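Local coordinates for protein putative methyltransferase (Emericella variicolor, PDB 7DMB) that probably transfers a methyl group from S-adenosyl-L-methionine as a trans-acting partner enzyme in calbistrin polyketide biosynthesis, and binds the spent cofactor S-adenosyl-L-homocysteine, at residues W179-S184 and Y374-M378; I205-T209 and V233-I237; V279-L285 and F307-L313. One frame throughout, in Å; residues are numbered along the deposited sequence.

Interaction 1: W179-S184 and Y374-M378; sequences WANSLS and YNANM
One face of the Tyr374 ring receives the edge of the Trp179 indole: CH2 stands 4.0 Å above the ring plane, over its centre, and the six-membered ring of Trp179 makes a T-shaped (edge-to-face) pair with Tyr374, planes 79° apart. The contact ties the last part of helix 172-181 and the type I beta turn Asn181 to Ser184 to the start of strand 375-382, an antiparallel member of the methyltransferase sheet. With CG anti to the backbone N (chi1 164°), the large indole extends far enough to reach the tyrosine, while its NE1 is hydrogen-bonded to Glu58 OE2 of helix 56-79. Leu183 CD1 adds an aliphatic contact 4.3 Å from Tyr374 CB, approaching the phenol ring obliquely.

Beyond this apolar end the chemistry turns polar. A water accepts from Asn375 ND2 and from Ser184 OG, and donates to Ala180 O at 2.7 Å, a carbonyl that also accepts Leu183 N, and so bridges backbones that stay well apart. Asparagine suits this place because its amide can donate to the water while OD1 accepts from Asn283. The amide of Asn377 works in the same divided way: OD1 takes a bond from Gln311, and ND2, which also reaches Gly365 O, sends a nearly straight N-H (167°) in the amide plane to Ser184 OG, 3.1 Å from ND2.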
# COMPACT_ATOMS: atom_id res chain seq x y z
N TRP A 179 -4.48 5.95 6.60
CA TRP A 179 -5.22 6.73 5.60
C TRP A 179 -5.51 5.89 4.36
O TRP A 179 -6.65 5.88 3.88
CB TRP A 179 -4.46 7.98 5.17
CG TRP A 179 -5.05 8.55 3.85
CD1 TRP A 179 -6.17 9.34 3.73
CD2 TRP A 179 -4.60 8.31 2.50
NE1 TRP A 179 -6.42 9.63 2.41
CE2 TRP A 179 -5.47 9.02 1.63
CE3 TRP A 179 -3.53 7.59 1.94
CZ2 TRP A 179 -5.31 9.02 0.24
CZ3 TRP A 179 -3.37 7.60 0.54
CH2 TRP A 179 -4.26 8.31 -0.28
N ALA A 180 -4.48 5.25 3.80
CA ALA A 180 -4.66 4.43 2.60
C ALA A 180 -5.69 3.34 2.82
O ALA A 180 -6.58 3.11 1.98
CB ALA A 180 -3.33 3.83 2.16
N ASN A 181 -5.58 2.62 3.94
CA ASN A 181 -6.56 1.59 4.26
C ASN A 181 -7.96 2.18 4.43
O ASN A 181 -8.96 1.49 4.20
CB ASN A 181 -6.15 0.85 5.53
CG ASN A 181 -5.18 -0.27 5.26
OD1 ASN A 181 -5.58 -1.34 4.77
ND2 ASN A 181 -3.91 -0.05 5.57
N SER A 182 -8.04 3.45 4.82
CA SER A 182 -9.34 4.05 5.06
C SER A 182 -10.16 4.22 3.78
O SER A 182 -11.38 4.46 3.86
CB SER A 182 -9.14 5.39 5.78
OG SER A 182 -8.82 6.43 4.87
N LEU A 183 -9.55 4.08 2.62
CA LEU A 183 -10.28 4.23 1.37
C LEU A 183 -11.01 2.96 0.95
O LEU A 183 -11.94 3.04 0.13
CB LEU A 183 -9.33 4.66 0.25
CG LEU A 183 -8.73 6.06 0.29
CD1 LEU A 183 -7.75 6.24 -0.88
CD2 LEU A 183 -9.81 7.13 0.25
N SER A 184 -10.61 1.80 1.46
CA SER A 184 -11.14 0.52 1.02
C SER A 184 -11.97 -0.12 2.11
O SER A 184 -11.56 -0.16 3.28
CB SER A 184 -10.01 -0.46 0.64
OG SER A 184 -9.13 0.06 -0.34
N TYR A 374 -6.37 4.67 -5.64
CA TYR A 374 -5.03 4.37 -5.16
C TYR A 374 -4.76 2.88 -5.11
O TYR A 374 -3.87 2.39 -5.83
CB TYR A 374 -4.79 5.06 -3.80
CG TYR A 374 -4.19 6.44 -3.98
CD1 TYR A 374 -2.80 6.62 -3.99
CD2 TYR A 374 -5.00 7.57 -4.18
CE1 TYR A 374 -2.24 7.89 -4.17
CE2 TYR A 374 -4.43 8.84 -4.38
CZ TYR A 374 -3.06 8.99 -4.37
OH TYR A 374 -2.49 10.23 -4.55
N ASN A 375 -5.53 2.12 -4.33
CA ASN A 375 -5.35 0.68 -4.14
C ASN A 375 -6.32 -0.13 -5.01
O ASN A 375 -7.52 0.17 -5.07
CB ASN A 375 -5.59 0.30 -2.68
CG ASN A 375 -4.35 0.40 -1.83
OD1 ASN A 375 -3.26 0.06 -2.26
ND2 ASN A 375 -4.52 0.84 -0.59
N ALA A 376 -5.81 -1.19 -5.64
CA ALA A 376 -6.65 -2.28 -6.13
C ALA A 376 -6.70 -3.40 -5.08
O ALA A 376 -5.65 -3.89 -4.63
CB ALA A 376 -6.13 -2.82 -7.46
N ASN A 377 -7.91 -3.80 -4.68
CA ASN A 377 -8.13 -4.90 -3.73
C ASN A 377 -8.40 -6.16 -4.54
O ASN A 377 -9.49 -6.33 -5.09
CB ASN A 377 -9.31 -4.61 -2.79
CG ASN A 377 -9.08 -3.37 -1.92
OD1 ASN A 377 -8.34 -3.42 -0.92
ND2 ASN A 377 -9.70 -2.25 -2.30
N MET A 378 -7.40 -7.05 -4.61
CA MET A 378 -7.42 -8.20 -5.51
C MET A 378 -7.52 -9.51 -4.73
O MET A 378 -6.78 -9.72 -3.76
CB MET A 378 -6.17 -8.23 -6.38
CG MET A 378 -6.05 -7.05 -7.33
SD MET A 378 -4.41 -6.92 -8.08
CE MET A 378 -3.51 -6.07 -6.79
O HOH W 1 -7.38 1.93 -0.30

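Interaction 2: I205-T209 and V233-I237; sequences IGAGT and VFTDI. With SAH (S-adenosyl-L-homocysteine), chain C.
Asp236 does double duty: its OD1 accepts from O2' of S-adenosyl-L-homocysteine at 2.7 Å, while OD2 accepts from O3' of the same ribose at 2.6 Å and takes a weak bond from Gly208 N across the contact. A carboxylate suits the place because it offers two acceptors to two neighbouring hydroxyls; OD1 also receives Ser238 N. The glycine-rich turn that it faces resembles the Rossmann-type GxGxxG pattern. Gly206 and Gly208 both have positive phi and lie where the ligand's O4' and carboxylate O, respectively, leave no room for a side chain. The ligand amino group donates to Gly206 O, and Thr209 holds the carboxylate O through both its backbone N and OG1.

Ala207 fixes the turn to the strand. Its N-H points almost straight (171°) at Thr235 O, 2.8 Å from Ala207 N, and its methyl CB sits 3.5 Å from the centroid of the Phe234 ring, a CH-pi contact over the face, while Gly208 O lies in plane at the ring edge. A single methyl suits so close an approach to the ring. A water accepts from Gly206 N and donates to Thr235 OG1, which is also hydrogen-bonded to Glu204 O.

Thr213 of helix 211-220 touches both Ala207 and Phe234, and the turn itself links strand 200-205 to that helix beside the neighbouring parallel strand 229-236.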
# COMPACT_ATOMS: atom_id res chain seq x y z
N ILE A 205 1.45 -11.22 5.04
CA ILE A 205 2.80 -10.85 4.61
C ILE A 205 3.01 -9.37 4.88
O ILE A 205 2.10 -8.55 4.68
CB ILE A 205 2.99 -11.13 3.10
CG1 ILE A 205 2.59 -12.56 2.73
CG2 ILE A 205 4.44 -10.83 2.66
CD1 ILE A 205 3.52 -13.58 3.26
N GLY A 206 4.22 -9.01 5.30
CA GLY A 206 4.64 -7.62 5.47
C GLY A 206 3.62 -6.72 6.14
O GLY A 206 3.33 -5.63 5.65
N ALA A 207 3.03 -7.20 7.23
CA ALA A 207 1.95 -6.49 7.89
C ALA A 207 2.39 -5.14 8.45
O ALA A 207 1.56 -4.24 8.63
CB ALA A 207 1.39 -7.36 9.01
N GLY A 208 3.67 -5.01 8.75
CA GLY A 208 4.27 -3.72 9.09
C GLY A 208 3.66 -3.08 10.31
O GLY A 208 3.65 -3.65 11.40
N THR A 209 3.17 -1.85 10.11
CA THR A 209 2.49 -1.08 11.14
C THR A 209 1.12 -1.65 11.50
O THR A 209 0.56 -1.27 12.52
CB THR A 209 2.32 0.38 10.69
OG1 THR A 209 1.30 0.44 9.67
CG2 THR A 209 3.62 0.93 10.12
N VAL A 233 -1.44 -15.38 11.74
CA VAL A 233 0.02 -15.25 11.72
C VAL A 233 0.35 -13.89 11.12
O VAL A 233 0.20 -13.66 9.92
CB VAL A 233 0.68 -16.40 10.95
CG1 VAL A 233 2.18 -16.27 11.04
CG2 VAL A 233 0.21 -17.77 11.50
N PHE A 234 0.77 -12.97 11.99
CA PHE A 234 1.24 -11.64 11.62
C PHE A 234 2.72 -11.74 11.26
O PHE A 234 3.54 -12.10 12.11
CB PHE A 234 1.02 -10.69 12.80
CG PHE A 234 1.40 -9.23 12.56
CD1 PHE A 234 0.41 -8.26 12.49
CD2 PHE A 234 2.73 -8.83 12.50
CE1 PHE A 234 0.74 -6.92 12.30
CE2 PHE A 234 3.06 -7.49 12.33
CZ PHE A 234 2.07 -6.54 12.22
N THR A 235 3.07 -11.47 10.00
CA THR A 235 4.47 -11.54 9.60
C THR A 235 4.91 -10.26 8.91
O THR A 235 4.10 -9.48 8.38
CB THR A 235 4.79 -12.75 8.67
OG1 THR A 235 4.23 -12.56 7.37
CG2 THR A 235 4.28 -14.05 9.29
N ASP A 236 6.22 -10.06 8.95
CA ASP A 236 6.91 -9.00 8.23
C ASP A 236 8.30 -9.53 7.96
O ASP A 236 8.74 -10.52 8.56
CB ASP A 236 6.95 -7.68 9.02
CG ASP A 236 7.27 -6.46 8.14
OD1 ASP A 236 8.47 -6.15 7.96
OD2 ASP A 236 6.33 -5.83 7.61
N ILE A 237 9.00 -8.90 7.02
CA ILE A 237 10.41 -9.24 6.88
C ILE A 237 11.23 -8.70 8.04
O ILE A 237 12.31 -9.22 8.33
CB ILE A 237 10.96 -8.70 5.55
CG1 ILE A 237 12.27 -9.42 5.18
CG2 ILE A 237 11.13 -7.18 5.62
CD1 ILE A 237 12.83 -9.05 3.81
N SAH C . 1.37 -3.50 5.36
CA SAH C . 2.10 -2.23 5.65
CB SAH C . 2.03 -1.25 4.47
CG SAH C . 3.04 -1.55 3.38
SD SAH C . 4.76 -1.22 3.86
C SAH C . 1.51 -1.59 6.90
O SAH C . 2.33 -1.10 7.71
OXT SAH C . 0.27 -1.62 7.04
C5' SAH C . 5.58 -2.72 3.26
C4' SAH C . 5.88 -3.69 4.39
O4' SAH C . 6.36 -4.94 3.82
C3' SAH C . 6.98 -3.20 5.34
O3' SAH C . 6.54 -3.39 6.69
C2' SAH C . 8.18 -4.07 4.97
O2' SAH C . 9.08 -4.33 6.02
C1' SAH C . 7.52 -5.35 4.50
N9 SAH C . 8.34 -6.11 3.55
C8 SAH C . 9.19 -5.57 2.63
N7 SAH C . 9.81 -6.46 1.90
C5 SAH C . 9.34 -7.67 2.37
C6 SAH C . 9.61 -9.00 2.01
N6 SAH C . 10.47 -9.34 1.04
N1 SAH C . 8.97 -9.99 2.68
C2 SAH C . 8.12 -9.64 3.65
N3 SAH C . 7.77 -8.43 4.08
C4 SAH C . 8.43 -7.47 3.40
O HOH W 2 6.25 -11.08 5.74

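Interaction 3: V279-L285 and F307-L313; sequences VIASNVL and FLFNQEL. With SAH (S-adenosyl-L-homocysteine), chain C.
Val279 begins a parallel pairing with strand 306-313: Val279 N donates to Phe307 O and Val279 O accepts Phe309 N, both at 2.9 Å. Its branch CG1 meets Leu308 CD1 at 4.0 Å, aliphatic groups suited to the face of the sheet covered by helix 291-301. Ile280 points to the other face, where CD1 lies 4.0 Å from CD2 of Phe309, approaching the ring obliquely. Ala281 bridges two residues in the regular parallel manner, its N-H to Phe309 O and its carbonyl to Gln311 N, and its small methyl returns to the face of Val279.

Ser282 turns the pairing polar. A chi1 of 173° swings OG away from the backbone N, and the hydroxyl donates in the carbonyl plane to a lone pair of Gln311 OE1, 2.8 Å from OG; the amide nitrogens of Gln311 and Asn283 have partners on strand 375-382. The Ser282 carbonyl accepts the amino group of S-adenosyl-L-homocysteine.

Asn283, with positive phi, leaves its own strand but stays bonded to strand 306-313. Its N-H goes to Gln311 O, and its side-chain OD1 stands in for a backbone acceptor, accepting Leu313 N at 2.8 Å, the donor tilted 16° from the carbonyl plane. Val284 turns its side chain from the strand to the ligand, CG2 lying 3.2 Å from O4' of S-adenosyl-L-homocysteine, and its N-H donates to a water that in turn donates to Glu312 OE2. Leu285 folds back, CD1 4.2 Å from Leu308 CD2. The bent Glu312 chain is also hydrogen-bonded to His286 through OE1.

Adjacent parallel strands joined through helix 291-301 form a beta-alpha-beta crossover, and the strand end opening onto the ligand is characteristic of the Rossmann-like class I methyltransferase fold.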
# COMPACT_ATOMS: atom_id res chain seq x y z
N VAL A 279 -4.00 -15.81 2.63
CA VAL A 279 -2.80 -14.99 2.82
C VAL A 279 -3.18 -13.55 2.50
O VAL A 279 -3.77 -13.28 1.44
CB VAL A 279 -1.63 -15.47 1.94
CG1 VAL A 279 -0.52 -14.42 1.90
CG2 VAL A 279 -1.08 -16.80 2.44
N ILE A 280 -2.88 -12.64 3.43
CA ILE A 280 -3.15 -11.21 3.26
C ILE A 280 -1.84 -10.50 2.94
O ILE A 280 -0.80 -10.78 3.56
CB ILE A 280 -3.79 -10.61 4.53
CG1 ILE A 280 -4.98 -11.45 5.04
CG2 ILE A 280 -4.19 -9.14 4.30
CD1 ILE A 280 -6.23 -11.23 4.29
N ALA A 281 -1.89 -9.55 2.00
CA ALA A 281 -0.72 -8.71 1.71
C ALA A 281 -1.16 -7.33 1.23
O ALA A 281 -1.86 -7.22 0.21
CB ALA A 281 0.18 -9.39 0.68
N SER A 282 -0.74 -6.27 1.93
CA SER A 282 -1.10 -4.91 1.54
C SER A 282 0.19 -4.14 1.28
O SER A 282 0.94 -3.81 2.21
CB SER A 282 -1.95 -4.23 2.60
OG SER A 282 -2.18 -2.86 2.31
N ASN A 283 0.45 -3.91 0.00
CA ASN A 283 1.50 -3.01 -0.46
C ASN A 283 2.87 -3.47 0.03
O ASN A 283 3.74 -2.66 0.36
CB ASN A 283 1.17 -1.57 -0.07
CG ASN A 283 0.17 -0.95 -1.05
OD1 ASN A 283 0.42 -0.91 -2.26
ND2 ASN A 283 -0.99 -0.53 -0.53
N VAL A 284 3.08 -4.79 0.02
CA VAL A 284 4.37 -5.40 0.30
C VAL A 284 4.90 -6.16 -0.91
O VAL A 284 6.11 -6.13 -1.19
CB VAL A 284 4.29 -6.32 1.54
CG1 VAL A 284 3.07 -7.25 1.46
CG2 VAL A 284 5.57 -7.14 1.67
N LEU A 285 4.02 -6.83 -1.67
CA LEU A 285 4.51 -7.69 -2.74
C LEU A 285 5.28 -6.89 -3.79
O LEU A 285 6.29 -7.35 -4.30
CB LEU A 285 3.35 -8.47 -3.37
CG LEU A 285 2.54 -9.45 -2.47
CD1 LEU A 285 1.66 -10.40 -3.30
CD2 LEU A 285 3.42 -10.25 -1.54
N PHE A 307 -6.68 -18.72 -0.78
CA PHE A 307 -6.80 -17.44 -1.47
C PHE A 307 -5.70 -16.50 -1.04
O PHE A 307 -5.32 -16.45 0.14
CB PHE A 307 -8.16 -16.75 -1.19
CG PHE A 307 -9.30 -17.26 -2.03
CD1 PHE A 307 -9.60 -16.69 -3.26
CD2 PHE A 307 -10.09 -18.31 -1.58
CE1 PHE A 307 -10.65 -17.14 -4.02
CE2 PHE A 307 -11.14 -18.77 -2.34
CZ PHE A 307 -11.43 -18.20 -3.55
N LEU A 308 -5.19 -15.73 -2.00
CA LEU A 308 -4.41 -14.54 -1.73
C LEU A 308 -5.32 -13.32 -1.84
O LEU A 308 -5.99 -13.13 -2.86
CB LEU A 308 -3.24 -14.41 -2.71
CG LEU A 308 -2.60 -13.02 -2.76
CD1 LEU A 308 -1.96 -12.65 -1.42
CD2 LEU A 308 -1.59 -12.98 -3.88
N PHE A 309 -5.38 -12.51 -0.79
CA PHE A 309 -6.00 -11.20 -0.87
C PHE A 309 -4.88 -10.17 -0.86
O PHE A 309 -4.14 -10.06 0.12
CB PHE A 309 -7.00 -10.94 0.25
CG PHE A 309 -7.46 -9.52 0.31
CD1 PHE A 309 -8.28 -9.00 -0.67
CD2 PHE A 309 -7.01 -8.67 1.31
CE1 PHE A 309 -8.67 -7.67 -0.64
CE2 PHE A 309 -7.41 -7.36 1.34
CZ PHE A 309 -8.23 -6.86 0.36
N ASN A 310 -4.76 -9.45 -1.97
CA ASN A 310 -3.60 -8.60 -2.25
C ASN A 310 -4.08 -7.17 -2.50
O ASN A 310 -4.75 -6.90 -3.51
CB ASN A 310 -2.82 -9.16 -3.44
CG ASN A 310 -1.49 -8.46 -3.67
OD1 ASN A 310 -0.85 -7.95 -2.75
ND2 ASN A 310 -1.06 -8.44 -4.93
N GLN A 311 -3.77 -6.27 -1.58
CA GLN A 311 -4.11 -4.86 -1.72
C GLN A 311 -2.87 -4.13 -2.24
O GLN A 311 -1.82 -4.15 -1.57
CB GLN A 311 -4.56 -4.29 -0.37
CG GLN A 311 -5.22 -2.91 -0.41
CD GLN A 311 -5.69 -2.49 0.97
OE1 GLN A 311 -4.89 -2.32 1.90
NE2 GLN A 311 -7.01 -2.34 1.13
N GLU A 312 -2.97 -3.50 -3.41
CA GLU A 312 -1.77 -3.00 -4.07
C GLU A 312 -2.01 -1.70 -4.83
O GLU A 312 -2.91 -1.61 -5.67
CB GLU A 312 -1.21 -4.06 -5.03
CG GLU A 312 -0.22 -5.04 -4.38
CD GLU A 312 1.13 -4.38 -4.09
OE1 GLU A 312 1.43 -3.31 -4.70
OE2 GLU A 312 1.91 -4.94 -3.28
N LEU A 313 -1.16 -0.72 -4.56
CA LEU A 313 -1.24 0.56 -5.25
C LEU A 313 -1.06 0.40 -6.76
O LEU A 313 -0.20 -0.34 -7.24
CB LEU A 313 -0.16 1.50 -4.72
CG LEU A 313 -0.41 1.93 -3.29
CD1 LEU A 313 0.86 2.56 -2.73
CD2 LEU A 313 -1.58 2.91 -3.26
N SAH C . 1.37 -3.50 5.36
CA SAH C . 2.10 -2.23 5.65
CB SAH C . 2.03 -1.25 4.47
CG SAH C . 3.04 -1.55 3.38
SD SAH C . 4.76 -1.22 3.86
C SAH C . 1.51 -1.59 6.90
O SAH C . 2.33 -1.10 7.71
OXT SAH C . 0.27 -1.62 7.04
C5' SAH C . 5.58 -2.72 3.26
C4' SAH C . 5.88 -3.69 4.39
O4' SAH C . 6.36 -4.94 3.82
C3' SAH C . 6.98 -3.20 5.34
O3' SAH C . 6.54 -3.39 6.69
C2' SAH C . 8.18 -4.07 4.97
O2' SAH C . 9.08 -4.33 6.02
C1' SAH C . 7.52 -5.35 4.50
N9 SAH C . 8.34 -6.11 3.55
C8 SAH C . 9.19 -5.57 2.63
N7 SAH C . 9.81 -6.46 1.90
C5 SAH C . 9.34 -7.67 2.37
C6 SAH C . 9.61 -9.00 2.01
N6 SAH C . 10.47 -9.34 1.04
N1 SAH C . 8.97 -9.99 2.68
C2 SAH C . 8.12 -9.64 3.65
N3 SAH C . 7.77 -8.43 4.08
C4 SAH C . 8.43 -7.47 3.40
O HOH W 3 0.99 -6.49 -1.42

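Overall arrangement
All three contacts are buried and reach the same seven-stranded sheet. Interaction 3 lies in its interior and pairs two neighbouring strands by regular backbone bonds, whereas interaction 2 joins a glycine-rich turn to a strand end, and interaction 1 joins a helix end and turn to a strand largely through side chains and a water. Interactions 2 and 3 meet where Ile205 N bonds Ile280 O, and both touch S-adenosyl-L-homocysteine: interaction 2 grips ribose, amino group and carboxylate, interaction 3 contributes a carbonyl and aliphatic contacts. Interaction 1 adjoins interaction 3 through neighbouring strands 375-382 and 306-313, and encloses both others along the chain.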